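Local structure of tryptophan halogenase superfamily (Brevundimonas sp. BAL3, 6FRL) at residues B[74-79]-B[163-168]; B[101-106]-B[450-455]; B[156-161]-B[485-490]. The protein is a flavin-dependent halogenase of the tryptophan halogenase family that prefers bromination over chlorination. All blocks are in the same frame, centred on the assembly; numbering follows the deposited sequence.

In the fold
The three contacts tie distant parts of one chain together through residues 101-106 and 156-168. Interactions 1 and 2 have centres about 23 Å apart yet meet through Phe104, whose CD2 lies 4.1 Å from Trp163 CA and whose CE2 lies 4.1 Å from Ala164 CB. Interactions 2 and 3 are closer, about 16 Å between centres, and touch where Phe104 O comes within 3.7 Å of Phe161 CB. Interaction 3 is about 25 Å from interaction 1, centre to centre, but segment 156-161 runs almost directly into 163-168. Helix 447-456 of interaction 2 is followed in the chain by helix 473-492 of interaction 3.

Interaction 1 of 3, residues B[74-79]-B[163-168]; sequences DDVMRA and WALHLD
A Met-aromatic contact between Met77 and Trp163 belongs to the buried packing of helix 73-79 against strand 164-168 and the residue leading into it. Met77 SD lies at the edge of the indole, near its plane, 3.8 Å from Trp163 CZ3; the line from SD to the centroid of the six-membered ring makes 85° with the ring normal. The sulfur thus meets the C-H rim at CZ3 and CH2 and not the pi face. The Met77 chain runs extended as far as SD and then bends (chi3 78°), turning CE aside from the indole and leaving it 4.1 Å from Leu165 CD2. Leu165 CD2 also meets Met77 CG at 3.7 Å, so this leucine branch lies obliquely across the methionine chain. Val76 adds a looser apolar approach, its CG1 4.5 Å from Leu165 CD1. Replacing Met77 by alanine would probably leave Leu165 CD2 and the indole edge without their cover from this helix. Strand 164-168 is the middle of a three-stranded antiparallel sheet, between 55-57 and 83-85. Phe172 of helix 169-182 packs on Val76, and Tyr66 of helix 61-68 touches both Val76 and Leu165.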
# COMPACT_ATOMS: atom_id res chain seq x y z
N ASP B 74 30.66 -0.33 3.52
CA ASP B 74 31.99 -0.83 3.95
C ASP B 74 32.49 -0.19 5.25
O ASP B 74 32.93 -0.93 6.16
CB ASP B 74 33.04 -0.88 2.82
CG ASP B 74 33.26 0.45 2.12
OD1 ASP B 74 32.97 1.54 2.67
OD2 ASP B 74 33.77 0.40 0.98
N ASP B 75 32.37 1.13 5.39
CA ASP B 75 32.83 1.80 6.60
C ASP B 75 32.02 1.31 7.83
O ASP B 75 32.62 0.99 8.88
CB ASP B 75 32.78 3.33 6.48
CG ASP B 75 33.73 3.90 5.37
OD1 ASP B 75 34.86 3.35 5.11
OD2 ASP B 75 33.32 4.94 4.77
N VAL B 76 30.68 1.21 7.70
CA VAL B 76 29.85 0.77 8.85
C VAL B 76 30.17 -0.69 9.22
O VAL B 76 30.23 -1.04 10.41
CB VAL B 76 28.31 0.94 8.62
CG1 VAL B 76 27.50 0.37 9.76
CG2 VAL B 76 27.94 2.40 8.44
N MET B 77 30.37 -1.52 8.19
CA MET B 77 30.68 -2.94 8.41
C MET B 77 32.02 -3.13 9.09
O MET B 77 32.08 -3.87 10.08
CB MET B 77 30.58 -3.77 7.12
CG MET B 77 29.15 -3.96 6.65
SD MET B 77 29.11 -4.95 5.20
CE MET B 77 29.32 -6.59 5.93
N ARG B 78 33.07 -2.46 8.59
CA ARG B 78 34.38 -2.45 9.26
C ARG B 78 34.25 -2.09 10.73
O ARG B 78 34.84 -2.74 11.58
CB ARG B 78 35.40 -1.50 8.58
CG ARG B 78 36.37 -2.18 7.61
CD ARG B 78 37.45 -1.26 7.06
NE ARG B 78 36.84 -0.26 6.20
CZ ARG B 78 36.63 -0.36 4.89
NH1 ARG B 78 37.04 -1.42 4.22
NH2 ARG B 78 36.03 0.63 4.24
N ALA B 79 33.48 -1.05 11.03
CA ALA B 79 33.44 -0.50 12.39
C ALA B 79 32.61 -1.38 13.34
O ALA B 79 32.79 -1.30 14.56
CB ALA B 79 32.93 0.94 12.38
N TRP B 163 20.10 -7.48 0.79
CA TRP B 163 20.96 -8.03 1.84
C TRP B 163 21.05 -7.07 3.02
O TRP B 163 20.79 -5.87 2.88
CB TRP B 163 22.36 -8.30 1.29
CG TRP B 163 23.16 -7.05 0.88
CD1 TRP B 163 22.99 -6.28 -0.25
CD2 TRP B 163 24.27 -6.46 1.60
NE1 TRP B 163 23.90 -5.25 -0.26
CE2 TRP B 163 24.70 -5.35 0.85
CE3 TRP B 163 24.92 -6.77 2.79
CZ2 TRP B 163 25.75 -4.57 1.27
CZ3 TRP B 163 25.98 -5.97 3.21
CH2 TRP B 163 26.38 -4.89 2.45
N ALA B 164 21.43 -7.61 4.16
CA ALA B 164 21.50 -6.83 5.40
C ALA B 164 22.75 -7.20 6.18
O ALA B 164 23.65 -7.82 5.61
CB ALA B 164 20.22 -7.04 6.24
N LEU B 165 22.81 -6.80 7.46
CA LEU B 165 23.98 -7.05 8.30
C LEU B 165 23.71 -7.94 9.52
O LEU B 165 22.61 -7.92 10.13
CB LEU B 165 24.55 -5.73 8.83
CG LEU B 165 24.75 -4.58 7.86
CD1 LEU B 165 25.40 -3.40 8.59
CD2 LEU B 165 25.58 -5.05 6.68
N HIS B 166 24.74 -8.72 9.85
CA HIS B 166 24.93 -9.22 11.20
C HIS B 166 25.94 -8.26 11.79
O HIS B 166 27.00 -8.07 11.19
CB HIS B 166 25.52 -10.65 11.20
CG HIS B 166 24.71 -11.65 10.44
ND1 HIS B 166 25.18 -12.27 9.30
CD2 HIS B 166 23.46 -12.15 10.66
CE1 HIS B 166 24.26 -13.11 8.85
NE2 HIS B 166 23.20 -13.05 9.64
N LEU B 167 25.67 -7.67 12.95
CA LEU B 167 26.61 -6.70 13.50
C LEU B 167 26.63 -6.60 15.03
O LEU B 167 25.70 -7.07 15.73
CB LEU B 167 26.38 -5.30 12.87
CG LEU B 167 24.97 -4.69 12.82
CD1 LEU B 167 24.11 -4.97 14.05
CD2 LEU B 167 25.05 -3.19 12.60
N ASP B 168 27.69 -5.98 15.54
CA ASP B 168 27.78 -5.69 16.98
C ASP B 168 26.96 -4.44 17.27
O ASP B 168 27.32 -3.37 16.84
CB ASP B 168 29.23 -5.52 17.45
CG ASP B 168 29.34 -5.44 18.99
OD1 ASP B 168 28.58 -4.68 19.62
OD2 ASP B 168 30.16 -6.14 19.58

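Interaction 2 of 3, residues B[101-106]-B[450-455]; sequences IHPFGL and WLAIYD
Both ring nitrogens of His102, the residue that packs on Ala452 and Ile453, are held by hydrogen bonds: NE2 pairs with Ser449 OG, just before segment 450-455 on the same helix, and ND1 pairs with Glu351 OE1. With CG anti to the backbone N (chi1 176°), the imidazole lies alongside the helix, where two aliphatic groups meet it obliquely. Ala452 CB, directed at the strand, is 4.0 Å from His102 CD2. On the other side of CG, Ile453 CD1 approaches His102 ND1 to 4.5 Å, a loose van der Waals contact. Pro103 broadens the patch, with its CD 4.4 Å from Ala452 CB, so the alanine methyl faces both the imidazole and the pyrrolidine. Strand 101-103 and helix 450-455 run nearly antiparallel, their axes at 172° and 8.2 Å apart at closest approach. The small alanine fits this closeness: His102 CA and Ala452 CA are 5.6 Å apart. Strand 99-103 is an outermost strand of a seven-stranded mixed sheet, and Ile453 also packs on Phe396, Leu399 and His400 of helix 376-402. The contact therefore divides its chemistry: apolar groups pack against a buried imidazole, while two hydrogen bonds satisfy its nitrogens and probably fix its rotation, one of them tying the strand to the helix.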
# COMPACT_ATOMS: atom_id res chain seq x y z
N ILE B 101 15.34 -21.59 3.75
CA ILE B 101 15.86 -20.22 3.92
C ILE B 101 14.80 -19.16 3.52
O ILE B 101 14.27 -19.19 2.37
CB ILE B 101 17.15 -19.97 3.09
CG1 ILE B 101 18.29 -20.82 3.61
CG2 ILE B 101 17.58 -18.53 3.20
CD1 ILE B 101 19.56 -20.81 2.75
N HIS B 102 14.54 -18.22 4.44
CA HIS B 102 13.75 -17.00 4.16
C HIS B 102 14.69 -15.92 3.71
O HIS B 102 15.41 -15.36 4.52
CB HIS B 102 12.97 -16.53 5.40
CG HIS B 102 12.23 -15.24 5.21
ND1 HIS B 102 11.75 -14.49 6.27
CD2 HIS B 102 11.92 -14.55 4.09
CE1 HIS B 102 11.20 -13.38 5.81
NE2 HIS B 102 11.27 -13.41 4.48
N PRO B 103 14.70 -15.63 2.41
CA PRO B 103 15.61 -14.63 1.87
C PRO B 103 15.00 -13.24 1.80
O PRO B 103 13.81 -13.09 2.02
CB PRO B 103 15.82 -15.16 0.45
CG PRO B 103 14.44 -15.64 0.07
CD PRO B 103 13.93 -16.26 1.32
N PHE B 104 15.79 -12.26 1.40
CA PHE B 104 15.28 -10.94 0.96
C PHE B 104 15.20 -10.94 -0.56
O PHE B 104 16.17 -10.55 -1.23
CB PHE B 104 16.18 -9.82 1.47
CG PHE B 104 16.54 -9.96 2.92
CD1 PHE B 104 15.55 -9.89 3.89
CD2 PHE B 104 17.86 -10.17 3.33
CE1 PHE B 104 15.87 -10.01 5.24
CE2 PHE B 104 18.18 -10.29 4.68
CZ PHE B 104 17.18 -10.22 5.63
N GLY B 105 14.08 -11.41 -1.09
CA GLY B 105 13.85 -11.43 -2.53
C GLY B 105 12.53 -12.10 -2.91
O GLY B 105 11.88 -12.76 -2.07
N LEU B 106 12.16 -11.95 -4.18
CA LEU B 106 11.04 -12.71 -4.76
C LEU B 106 11.51 -14.07 -5.33
O LEU B 106 12.72 -14.32 -5.44
CB LEU B 106 10.35 -11.90 -5.86
CG LEU B 106 10.04 -10.42 -5.63
CD1 LEU B 106 9.35 -9.86 -6.89
CD2 LEU B 106 9.23 -10.28 -4.36
N TRP B 450 5.87 -14.21 3.21
CA TRP B 450 4.78 -15.10 3.65
C TRP B 450 4.86 -16.44 2.90
O TRP B 450 4.77 -17.51 3.50
CB TRP B 450 3.39 -14.41 3.46
CG TRP B 450 3.20 -13.31 4.47
CD1 TRP B 450 3.64 -12.03 4.37
CD2 TRP B 450 2.59 -13.43 5.76
NE1 TRP B 450 3.32 -11.33 5.51
CE2 TRP B 450 2.69 -12.17 6.39
CE3 TRP B 450 1.99 -14.49 6.47
CZ2 TRP B 450 2.21 -11.92 7.68
CZ3 TRP B 450 1.49 -14.24 7.75
CH2 TRP B 450 1.60 -12.97 8.33
N LEU B 451 5.06 -16.33 1.57
CA LEU B 451 5.34 -17.46 0.69
C LEU B 451 6.48 -18.33 1.20
O LEU B 451 6.35 -19.55 1.21
CB LEU B 451 5.66 -16.98 -0.72
CG LEU B 451 5.88 -18.02 -1.82
CD1 LEU B 451 4.77 -19.08 -1.88
CD2 LEU B 451 5.97 -17.34 -3.19
N ALA B 452 7.58 -17.72 1.64
CA ALA B 452 8.74 -18.48 2.15
C ALA B 452 8.37 -19.33 3.36
O ALA B 452 8.86 -20.46 3.54
CB ALA B 452 9.89 -17.55 2.49
N ILE B 453 7.51 -18.78 4.21
CA ILE B 453 7.09 -19.51 5.40
C ILE B 453 6.06 -20.60 5.03
O ILE B 453 6.20 -21.76 5.47
CB ILE B 453 6.58 -18.54 6.48
CG1 ILE B 453 7.67 -17.48 6.82
CG2 ILE B 453 6.13 -19.31 7.73
CD1 ILE B 453 9.07 -18.01 7.10
N TYR B 454 5.08 -20.27 4.18
CA TYR B 454 4.11 -21.28 3.75
C TYR B 454 4.85 -22.47 3.14
O TYR B 454 4.66 -23.62 3.58
CB TYR B 454 3.06 -20.73 2.78
CG TYR B 454 2.08 -19.72 3.39
CD1 TYR B 454 1.40 -19.99 4.55
CD2 TYR B 454 1.81 -18.49 2.74
CE1 TYR B 454 0.48 -19.06 5.09
CE2 TYR B 454 0.92 -17.57 3.26
CZ TYR B 454 0.26 -17.85 4.43
OH TYR B 454 -0.65 -16.96 4.96
N ASP B 455 5.76 -22.19 2.22
CA ASP B 455 6.53 -23.24 1.56
C ASP B 455 7.47 -23.97 2.50
O ASP B 455 7.59 -25.19 2.43
CB ASP B 455 7.31 -22.70 0.36
CG ASP B 455 8.33 -23.65 -0.12
OD1 ASP B 455 7.89 -24.64 -0.73
OD2 ASP B 455 9.54 -23.42 0.15

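Interaction 3 of 3, residues B[156-161]-B[485-490]; sequences SQLSVF and ANIADL
Leu158 makes a small, partly buried apolar contact with Asn486 and Ile487, joining a short 3-10 turn in the connection between helix 137-143 and strand 164-168 to the long helix 473-492. One methyl does the touching: Leu158 CD2 lies 4.2 Å from Ile487 CG1 and 4.4 Å from Asn486 CB, so it rests against two consecutive residues of the helix. Asn486 takes part through its aliphatic CB. The Leu158 and Ile487 side chains cross at about a right angle. Ile487 brings CG1 to the leucine because this branch sits beside the backbone N (chi1 -74°), anti to the carbonyl carbon. The turn that presents Leu158 is held from within by a doubly used acceptor, since Ser156 O receives Ser159 N at 3.2 Å and Ser159 OG at 3.0 Å. The hydroxyl arrives 18° out of the carbonyl plane. Ser156 itself is poorly ordered, which suggests some mobility at the start of the turn. Helix 137-143 touches both segments: Ile487 packs on its Ala140, Leu490 on its Leu137, and Phe161, at the far end of segment 156-161, on Leu137 and Leu141.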
# COMPACT_ATOMS: atom_id res chain seq x y z
N SER B 156 16.46 -8.75 -15.34
CA SER B 156 15.06 -9.04 -15.00
C SER B 156 14.87 -9.34 -13.50
O SER B 156 15.84 -9.35 -12.75
CB SER B 156 14.61 -10.27 -15.80
OG SER B 156 15.38 -11.40 -15.41
N GLN B 157 13.61 -9.58 -13.12
CA GLN B 157 13.22 -10.04 -11.77
C GLN B 157 14.08 -11.18 -11.13
O GLN B 157 14.26 -11.19 -9.91
CB GLN B 157 11.71 -10.43 -11.77
CG GLN B 157 11.12 -10.93 -10.44
CD GLN B 157 9.58 -11.12 -10.46
OE1 GLN B 157 8.87 -10.56 -11.30
NE2 GLN B 157 9.06 -11.91 -9.53
N LEU B 158 14.61 -12.11 -11.93
CA LEU B 158 15.42 -13.23 -11.42
C LEU B 158 16.72 -12.85 -10.73
O LEU B 158 17.25 -13.62 -9.94
CB LEU B 158 15.76 -14.25 -12.53
CG LEU B 158 15.06 -15.61 -12.50
CD1 LEU B 158 13.71 -15.44 -13.17
CD2 LEU B 158 15.90 -16.66 -13.23
N SER B 159 17.26 -11.68 -11.06
CA SER B 159 18.55 -11.26 -10.49
C SER B 159 18.39 -10.27 -9.33
O SER B 159 19.40 -9.82 -8.80
CB SER B 159 19.47 -10.70 -11.60
OG SER B 159 18.73 -9.93 -12.53
N VAL B 160 17.15 -10.00 -8.90
CA VAL B 160 16.89 -9.03 -7.84
C VAL B 160 16.88 -9.72 -6.49
O VAL B 160 16.06 -10.60 -6.25
CB VAL B 160 15.54 -8.29 -8.02
CG1 VAL B 160 15.38 -7.19 -6.96
CG2 VAL B 160 15.44 -7.68 -9.41
N PHE B 161 17.78 -9.32 -5.61
CA PHE B 161 17.78 -9.73 -4.19
C PHE B 161 18.29 -8.54 -3.38
O PHE B 161 18.90 -7.62 -3.96
CB PHE B 161 18.65 -11.00 -3.94
CG PHE B 161 20.11 -10.83 -4.27
CD1 PHE B 161 20.55 -10.84 -5.58
CD2 PHE B 161 21.07 -10.68 -3.27
CE1 PHE B 161 21.90 -10.72 -5.89
CE2 PHE B 161 22.43 -10.53 -3.58
CZ PHE B 161 22.84 -10.55 -4.90
N ALA B 485 18.44 -23.32 -13.70
CA ALA B 485 19.83 -23.34 -14.15
C ALA B 485 20.50 -21.96 -14.15
O ALA B 485 21.63 -21.86 -13.71
CB ALA B 485 19.92 -23.98 -15.53
N ASN B 486 19.82 -20.91 -14.63
CA ASN B 486 20.40 -19.54 -14.62
C ASN B 486 20.89 -19.16 -13.21
O ASN B 486 21.99 -18.65 -13.01
CB ASN B 486 19.40 -18.47 -15.09
CG ASN B 486 19.09 -18.54 -16.59
OD1 ASN B 486 19.89 -19.04 -17.39
ND2 ASN B 486 17.90 -18.04 -16.98
N ILE B 487 20.03 -19.42 -12.23
CA ILE B 487 20.38 -19.18 -10.82
C ILE B 487 21.55 -20.06 -10.35
O ILE B 487 22.48 -19.56 -9.73
CB ILE B 487 19.13 -19.33 -9.89
CG1 ILE B 487 18.24 -18.12 -10.07
CG2 ILE B 487 19.55 -19.46 -8.42
CD1 ILE B 487 16.90 -18.24 -9.39
N ALA B 488 21.49 -21.36 -10.62
CA ALA B 488 22.49 -22.31 -10.08
C ALA B 488 23.88 -21.97 -10.63
O ALA B 488 24.81 -21.91 -9.86
CB ALA B 488 22.09 -23.75 -10.38
N ASP B 489 23.95 -21.63 -11.92
CA ASP B 489 25.18 -21.21 -12.61
C ASP B 489 25.73 -19.83 -12.23
O ASP B 489 26.96 -19.63 -12.19
CB ASP B 489 24.98 -21.26 -14.15
CG ASP B 489 24.83 -22.68 -14.68
OD1 ASP B 489 25.31 -23.63 -14.02
OD2 ASP B 489 24.25 -22.85 -15.76
N LEU B 490 24.82 -18.88 -11.98
CA LEU B 490 25.18 -17.57 -11.42
C LEU B 490 25.77 -17.75 -10.00
O LEU B 490 26.85 -17.22 -9.70
CB LEU B 490 23.93 -16.66 -11.42
CG LEU B 490 24.02 -15.22 -10.88
CD1 LEU B 490 25.29 -14.48 -11.32
CD2 LEU B 490 22.80 -14.45 -11.35